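Local coordinates for protein ML032222a iGluR (Mnemiopsis leidyi, PDB 4YKI) that binds glycine in the clamshell ligand-binding domain of a ctenophore ionotropic glutamate receptor and so probably gates an ion channel, at residues A115-E120 against L182-D187; N125-L130 against S156-L161. All coordinates share one frame; numbering follows the deposited sequence.

Interaction 1: A115-E120 against L182-D187; sequences AVVKGE and LFVFID
V116 and F185 form a hydrogen-bonded antiparallel pair: V116 N gives a bond of 3.0 Å to F185 O, and F185 N returns one of 3.0 Å to V116 O. The return bond lies nearly along the C=O axis (C=O...N 160°), while V116 N stands tilted from the F185 carbonyl plane. Two residues on, K118 N reaches F183 O at 3.2 Å, and the bond from F183 N back to K118 O is weak. The strand directions differ by 160°, so the ladder is antiparallel with a twist. V116 O also takes a CA-H...O contact from V184, at 3.2 Å between V184 CA and V116 O.

V184 shows how the side chains fit. Its CB lies beside V116 O. From there CG1, anti to the backbone N (chi1 176°), runs 3.4 Å from V116 O and on to A115 CB. The other branch, CG2, meets V117 CG2 at 3.8 Å, the two valines crossing obliquely. A115 CB is also touched by I186 CG1 at 4.0 Å, so A115, V117, V184 and I186 share one apolar face. An alanine in place of V184 is likely to leave V117 CG2 and A115 CB without their methyl partners and open a gap on this face.

V116, K118, F183 and F185 occupy the reverse face, where helix 171-179 packs on V116 and both phenylalanines. K118 extends beyond the pair to bond R179 O and form a salt bridge with D201. At the strand end L182 and F183 both face K118, a G1 beta bulge; the ladder belongs to the mixed sheet of the periplasmic-binding-protein-like fold, and D187, at its far end, pairs with the glycine-pocket residue R144.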
loop_
_atom_site.group_PDB
_atom_site.type_symbol
_atom_site.label_atom_id
_atom_site.label_comp_id
_atom_site.label_asym_id
_atom_site.label_seq_id
_atom_site.Cartn_x
_atom_site.Cartn_y
_atom_site.Cartn_z
ATOM N N ALA B 115 -18.856 3.425 -5.977
ATOM C CA ALA B 115 -20.094 3.325 -6.731
ATOM C C ALA B 115 -20.451 4.671 -7.311
ATOM O O ALA B 115 -20.352 5.697 -6.642
ATOM C CB ALA B 115 -21.232 2.819 -5.859
ATOM N N VAL B 116 -20.872 4.648 -8.565
ATOM C CA VAL B 116 -21.289 5.854 -9.270
ATOM C C VAL B 116 -22.640 5.619 -9.925
ATOM O O VAL B 116 -23.025 4.493 -10.182
ATOM C CB VAL B 116 -20.246 6.317 -10.332
ATOM C CG1 VAL B 116 -18.930 6.677 -9.664
ATOM C CG2 VAL B 116 -20.044 5.264 -11.404
ATOM N N VAL B 117 -23.329 6.714 -10.200
ATOM C CA VAL B 117 -24.714 6.687 -10.639
ATOM C C VAL B 117 -24.973 7.755 -11.705
ATOM O O VAL B 117 -24.462 8.879 -11.626
ATOM C CB VAL B 117 -25.695 6.870 -9.427
ATOM C CG1 VAL B 117 -25.515 8.207 -8.747
ATOM C CG2 VAL B 117 -27.146 6.653 -9.850
ATOM N N LYS B 118 -25.796 7.395 -12.685
ATOM C CA LYS B 118 -26.383 8.368 -13.599
ATOM C C LYS B 118 -27.893 8.339 -13.448
ATOM O O LYS B 118 -28.507 7.278 -13.470
ATOM C CB LYS B 118 -25.979 8.064 -15.045
ATOM C CG LYS B 118 -26.628 8.975 -16.059
ATOM C CD LYS B 118 -26.037 8.830 -17.447
ATOM C CE LYS B 118 -26.889 9.584 -18.448
ATOM N NZ LYS B 118 -26.211 9.652 -19.758
ATOM N N GLY B 119 -28.486 9.502 -13.232
ATOM C CA GLY B 119 -29.926 9.610 -13.103
ATOM C C GLY B 119 -30.344 10.945 -12.528
ATOM O O GLY B 119 -29.737 11.457 -11.586
ATOM N N GLU B 120 -31.413 11.489 -13.100
ATOM C CA GLU B 120 -32.087 12.636 -12.523
ATOM C C GLU B 120 -33.086 12.157 -11.457
ATOM O O GLU B 120 -33.438 10.965 -11.400
ATOM C CB GLU B 120 -32.796 13.454 -13.611
ATOM C CG GLU B 120 -31.805 14.037 -14.642
ATOM C CD GLU B 120 -32.458 14.723 -15.842
ATOM O OE1 GLU B 120 -33.693 14.803 -15.887
ATOM O OE2 GLU B 120 -31.718 15.216 -16.721
ATOM N N LEU B 182 -29.999 5.695 -15.372
ATOM C CA LEU B 182 -30.701 4.976 -14.322
ATOM C C LEU B 182 -29.973 3.696 -13.899
ATOM O O LEU B 182 -30.562 2.618 -13.770
ATOM C CB LEU B 182 -32.160 4.721 -14.741
ATOM C CG LEU B 182 -33.000 5.999 -14.887
ATOM C CD1 LEU B 182 -34.336 5.666 -15.550
ATOM C CD2 LEU B 182 -33.213 6.666 -13.556
ATOM N N PHE B 183 -28.683 3.863 -13.644
ATOM C CA PHE B 183 -27.804 2.739 -13.419
ATOM C C PHE B 183 -26.743 3.124 -12.391
ATOM O O PHE B 183 -26.250 4.284 -12.391
ATOM C CB PHE B 183 -27.156 2.304 -14.739
ATOM C CG PHE B 183 -26.482 0.951 -14.662
ATOM C CD1 PHE B 183 -27.237 -0.202 -14.698
ATOM C CD2 PHE B 183 -25.101 0.844 -14.502
ATOM C CE1 PHE B 183 -26.644 -1.439 -14.605
ATOM C CE2 PHE B 183 -24.497 -0.413 -14.406
ATOM C CZ PHE B 183 -25.259 -1.538 -14.470
ATOM N N VAL B 184 -26.427 2.179 -11.502
ATOM C CA VAL B 184 -25.311 2.302 -10.580
ATOM C C VAL B 184 -24.249 1.247 -10.955
ATOM O O VAL B 184 -24.524 0.032 -10.986
ATOM C CB VAL B 184 -25.740 2.077 -9.114
ATOM C CG1 VAL B 184 -24.526 2.125 -8.175
ATOM C CG2 VAL B 184 -26.767 3.102 -8.672
ATOM N N PHE B 185 -23.041 1.710 -11.225
ATOM C CA PHE B 185 -21.906 0.848 -11.513
ATOM C C PHE B 185 -20.987 0.881 -10.304
ATOM O O PHE B 185 -20.608 1.949 -9.835
ATOM C CB PHE B 185 -21.200 1.337 -12.783
ATOM C CG PHE B 185 -19.944 0.570 -13.153
ATOM C CD1 PHE B 185 -19.833 -0.795 -12.951
ATOM C CD2 PHE B 185 -18.880 1.236 -13.724
ATOM C CE1 PHE B 185 -18.653 -1.459 -13.312
ATOM C CE2 PHE B 185 -17.725 0.564 -14.074
ATOM C CZ PHE B 185 -17.626 -0.776 -13.850
ATOM N N ILE B 186 -20.652 -0.302 -9.793
ATOM C CA ILE B 186 -19.803 -0.445 -8.620
ATOM C C ILE B 186 -18.472 -1.021 -9.081
ATOM O O ILE B 186 -18.437 -2.145 -9.588
ATOM C CB ILE B 186 -20.446 -1.406 -7.582
ATOM C CG1 ILE B 186 -21.855 -0.933 -7.194
ATOM C CG2 ILE B 186 -19.551 -1.552 -6.338
ATOM C CD1 ILE B 186 -22.663 -1.940 -6.369
ATOM N N ASP B 187 -17.402 -0.258 -8.918
ATOM C CA ASP B 187 -16.086 -0.679 -9.400
ATOM C C ASP B 187 -14.989 -0.071 -8.520
ATOM O O ASP B 187 -15.146 -0.041 -7.300
ATOM C CB ASP B 187 -15.900 -0.385 -10.902
ATOM C CG ASP B 187 -14.804 -1.248 -11.513
ATOM O OD1 ASP B 187 -15.070 -2.458 -11.750
ATOM O OD2 ASP B 187 -13.681 -0.733 -11.697
#

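Interaction 2: N125-L130 against S156-L161; sequences NQVLEL and SRYSRL
L128 inserts its forked end between R157, Y158 and L161. Its CD2 sits 3.8 Å from the centroid of the Y158 ring and 9° off the ring normal, which identifies a CH-pi contact over the face. The same methyl meets L161 CD1 at 3.8 Å. With CG anti to the carbonyl carbon (chi1 -69°) and chi2 extended, the fork is aimed at the helix. CD1 lies over the centre of one face of the R157 guanidinium, 3.6 Å from R157 CZ, and also brushes the phenol end of Y158, so the two methyls share that ring. Around this centre, V127 CG2 touches both Y158 CE1 and L161 CD1, approaching the ring obliquely, while L161 CD2 reaches back to L130 CB at 3.9 Å.

Polar groups border the apolar patch. Q126 NE2 donates to Y158 OH at 3.0 Å, a bent bond (N-H...O 142°) made at the ring edge with the amide and ring planes about at right angles. The other end of the amide is held as well, since L128 N donates to Q126 OE1 at 2.9 Å from above the carbonyl plane; these two bonds together restrict rotation of the Q126 amide. R157, whose guanidinium receives L128 on one face, directs NH2 into a salt bridge with D155.

The contact seats the 3-10 segment 127-130 against helix 157-164. On strand 183-188, V127 also packs on I186 and L130 on V184; Y158 continues to L150 of helix 145-152, and L161 O accepts a bond from W138 of strand 137-141.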
loop_
_atom_site.group_PDB
_atom_site.type_symbol
_atom_site.label_atom_id
_atom_site.label_comp_id
_atom_site.label_asym_id
_atom_site.label_seq_id
_atom_site.Cartn_x
_atom_site.Cartn_y
_atom_site.Cartn_z
ATOM N N ASN B 125 -27.759 7.077 -1.481
ATOM C CA ASN B 125 -26.689 7.470 -0.562
ATOM C C ASN B 125 -25.695 6.337 -0.251
ATOM O O ASN B 125 -24.552 6.590 0.137
ATOM C CB ASN B 125 -27.297 7.963 0.762
ATOM C CG ASN B 125 -28.209 9.171 0.581
ATOM O OD1 ASN B 125 -27.889 10.107 -0.155
ATOM N ND2 ASN B 125 -29.354 9.151 1.251
ATOM N N GLN B 126 -26.128 5.091 -0.397
ATOM C CA GLN B 126 -25.282 3.946 -0.067
ATOM C C GLN B 126 -25.791 2.760 -0.869
ATOM O O GLN B 126 -26.995 2.610 -1.047
ATOM C CB GLN B 126 -25.323 3.662 1.441
ATOM C CG GLN B 126 -24.095 2.900 2.007
ATOM C CD GLN B 126 -24.157 1.397 1.805
ATOM O OE1 GLN B 126 -25.235 0.810 1.699
ATOM N NE2 GLN B 126 -22.990 0.764 1.754
ATOM N N VAL B 127 -24.880 1.927 -1.369
ATOM C CA VAL B 127 -25.262 0.930 -2.370
ATOM C C VAL B 127 -26.318 -0.070 -1.906
ATOM O O VAL B 127 -27.088 -0.560 -2.729
ATOM C CB VAL B 127 -24.057 0.150 -2.952
ATOM C CG1 VAL B 127 -23.193 1.060 -3.838
ATOM C CG2 VAL B 127 -23.227 -0.516 -1.858
ATOM N N LEU B 128 -26.385 -0.398 -0.619
ATOM C CA LEU B 128 -27.346 -1.401 -0.176
ATOM C C LEU B 128 -28.777 -0.906 -0.345
ATOM O O LEU B 128 -29.706 -1.720 -0.381
ATOM C CB LEU B 128 -27.085 -1.856 1.261
ATOM C CG LEU B 128 -25.796 -2.675 1.470
ATOM C CD1 LEU B 128 -25.664 -3.094 2.935
ATOM C CD2 LEU B 128 -25.697 -3.904 0.567
ATOM N N GLU B 129 -28.955 0.408 -0.480
ATOM C CA GLU B 129 -30.276 0.960 -0.778
ATOM C C GLU B 129 -30.870 0.435 -2.083
ATOM O O GLU B 129 -32.090 0.452 -2.270
ATOM C CB GLU B 129 -30.203 2.484 -0.841
ATOM C CG GLU B 129 -29.887 3.089 0.512
ATOM C CD GLU B 129 -29.635 4.586 0.485
ATOM O OE1 GLU B 129 -29.792 5.219 -0.579
ATOM O OE2 GLU B 129 -29.270 5.123 1.558
ATOM N N LEU B 130 -30.020 -0.025 -2.993
ATOM C CA LEU B 130 -30.485 -0.569 -4.255
ATOM C C LEU B 130 -31.444 -1.752 -4.081
ATOM O O LEU B 130 -32.305 -1.983 -4.933
ATOM C CB LEU B 130 -29.283 -0.997 -5.100
ATOM C CG LEU B 130 -28.483 0.158 -5.700
ATOM C CD1 LEU B 130 -27.111 -0.316 -6.112
ATOM C CD2 LEU B 130 -29.205 0.795 -6.872
ATOM N N SER B 156 -23.930 -10.506 3.878
ATOM C CA SER B 156 -24.391 -11.164 2.662
ATOM C C SER B 156 -25.347 -10.323 1.811
ATOM O O SER B 156 -25.664 -10.700 0.686
ATOM C CB SER B 156 -25.003 -12.519 3.002
ATOM O OG SER B 156 -23.973 -13.421 3.392
ATOM N N ARG B 157 -25.781 -9.173 2.316
ATOM C CA ARG B 157 -26.529 -8.250 1.482
ATOM C C ARG B 157 -25.658 -7.783 0.310
ATOM O O ARG B 157 -26.182 -7.447 -0.747
ATOM C CB ARG B 157 -27.045 -7.061 2.278
ATOM C CG ARG B 157 -28.121 -7.454 3.281
ATOM C CD ARG B 157 -28.576 -6.257 4.094
ATOM N NE ARG B 157 -27.485 -5.722 4.899
ATOM C CZ ARG B 157 -27.552 -4.610 5.623
ATOM N NH1 ARG B 157 -28.674 -3.904 5.671
ATOM N NH2 ARG B 157 -26.492 -4.211 6.304
ATOM N N TYR B 158 -24.334 -7.782 0.472
ATOM C CA TYR B 158 -23.471 -7.430 -0.656
ATOM C C TYR B 158 -23.465 -8.546 -1.712
ATOM O O TYR B 158 -23.359 -8.272 -2.908
ATOM C CB TYR B 158 -22.047 -7.053 -0.196
ATOM C CG TYR B 158 -22.011 -5.701 0.484
ATOM C CD1 TYR B 158 -21.961 -4.522 -0.249
ATOM C CD2 TYR B 158 -22.086 -5.607 1.862
ATOM C CE1 TYR B 158 -21.956 -3.293 0.375
ATOM C CE2 TYR B 158 -22.080 -4.389 2.494
ATOM C CZ TYR B 158 -22.015 -3.228 1.744
ATOM O OH TYR B 158 -22.027 -1.995 2.345
ATOM N N SER B 159 -23.540 -9.805 -1.293
ATOM C CA SER B 159 -23.757 -10.889 -2.243
ATOM C C SER B 159 -25.082 -10.718 -2.993
ATOM O O SER B 159 -25.159 -11.020 -4.182
ATOM C CB SER B 159 -23.734 -12.254 -1.542
ATOM O OG SER B 159 -22.424 -12.690 -1.273
ATOM N N ARG B 160 -26.122 -10.273 -2.294
ATOM C CA ARG B 160 -27.390 -9.986 -2.959
ATOM C C ARG B 160 -27.204 -8.970 -4.071
ATOM O O ARG B 160 -27.789 -9.107 -5.146
ATOM C CB ARG B 160 -28.440 -9.447 -1.998
ATOM C CG ARG B 160 -29.044 -10.449 -1.070
ATOM C CD ARG B 160 -30.269 -9.878 -0.359
ATOM N NE ARG B 160 -31.255 -9.464 -1.345
ATOM C CZ ARG B 160 -32.315 -8.695 -1.125
ATOM N NH1 ARG B 160 -32.602 -8.245 0.096
ATOM N NH2 ARG B 160 -33.087 -8.373 -2.148
ATOM N N LEU B 161 -26.416 -7.925 -3.817
ATOM C CA LEU B 161 -26.176 -6.923 -4.858
ATOM C C LEU B 161 -25.606 -7.563 -6.105
ATOM O O LEU B 161 -25.997 -7.227 -7.218
ATOM C CB LEU B 161 -25.200 -5.838 -4.396
ATOM C CG LEU B 161 -25.762 -4.752 -3.498
ATOM C CD1 LEU B 161 -24.652 -3.794 -3.134
ATOM C CD2 LEU B 161 -26.920 -3.980 -4.142
#

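Overall arrangement
Following the chain from its N terminus, strand 109-118 enters interaction 1 at 115-120, and the polypeptide then passes into 125-130, whose residues 127-130 form a 3-10 segment. It runs through strand 137-141 and helix 145-152 before helix 157-164 closes the shorter loop at interaction 2. After helix 171-179, strand 183-188 returns to 115-118 and closes the longer loop; the shorter lies wholly within it, and the two do not cross. Interaction 1 pairs two strands of the mixed sheet, and interaction 2 packs 127-130 on helix 157-164. V127 and L130 bridge them: V127 CG1 lies 3.3 Å from A115 CB, and L130 CD2 meets V184 CG2.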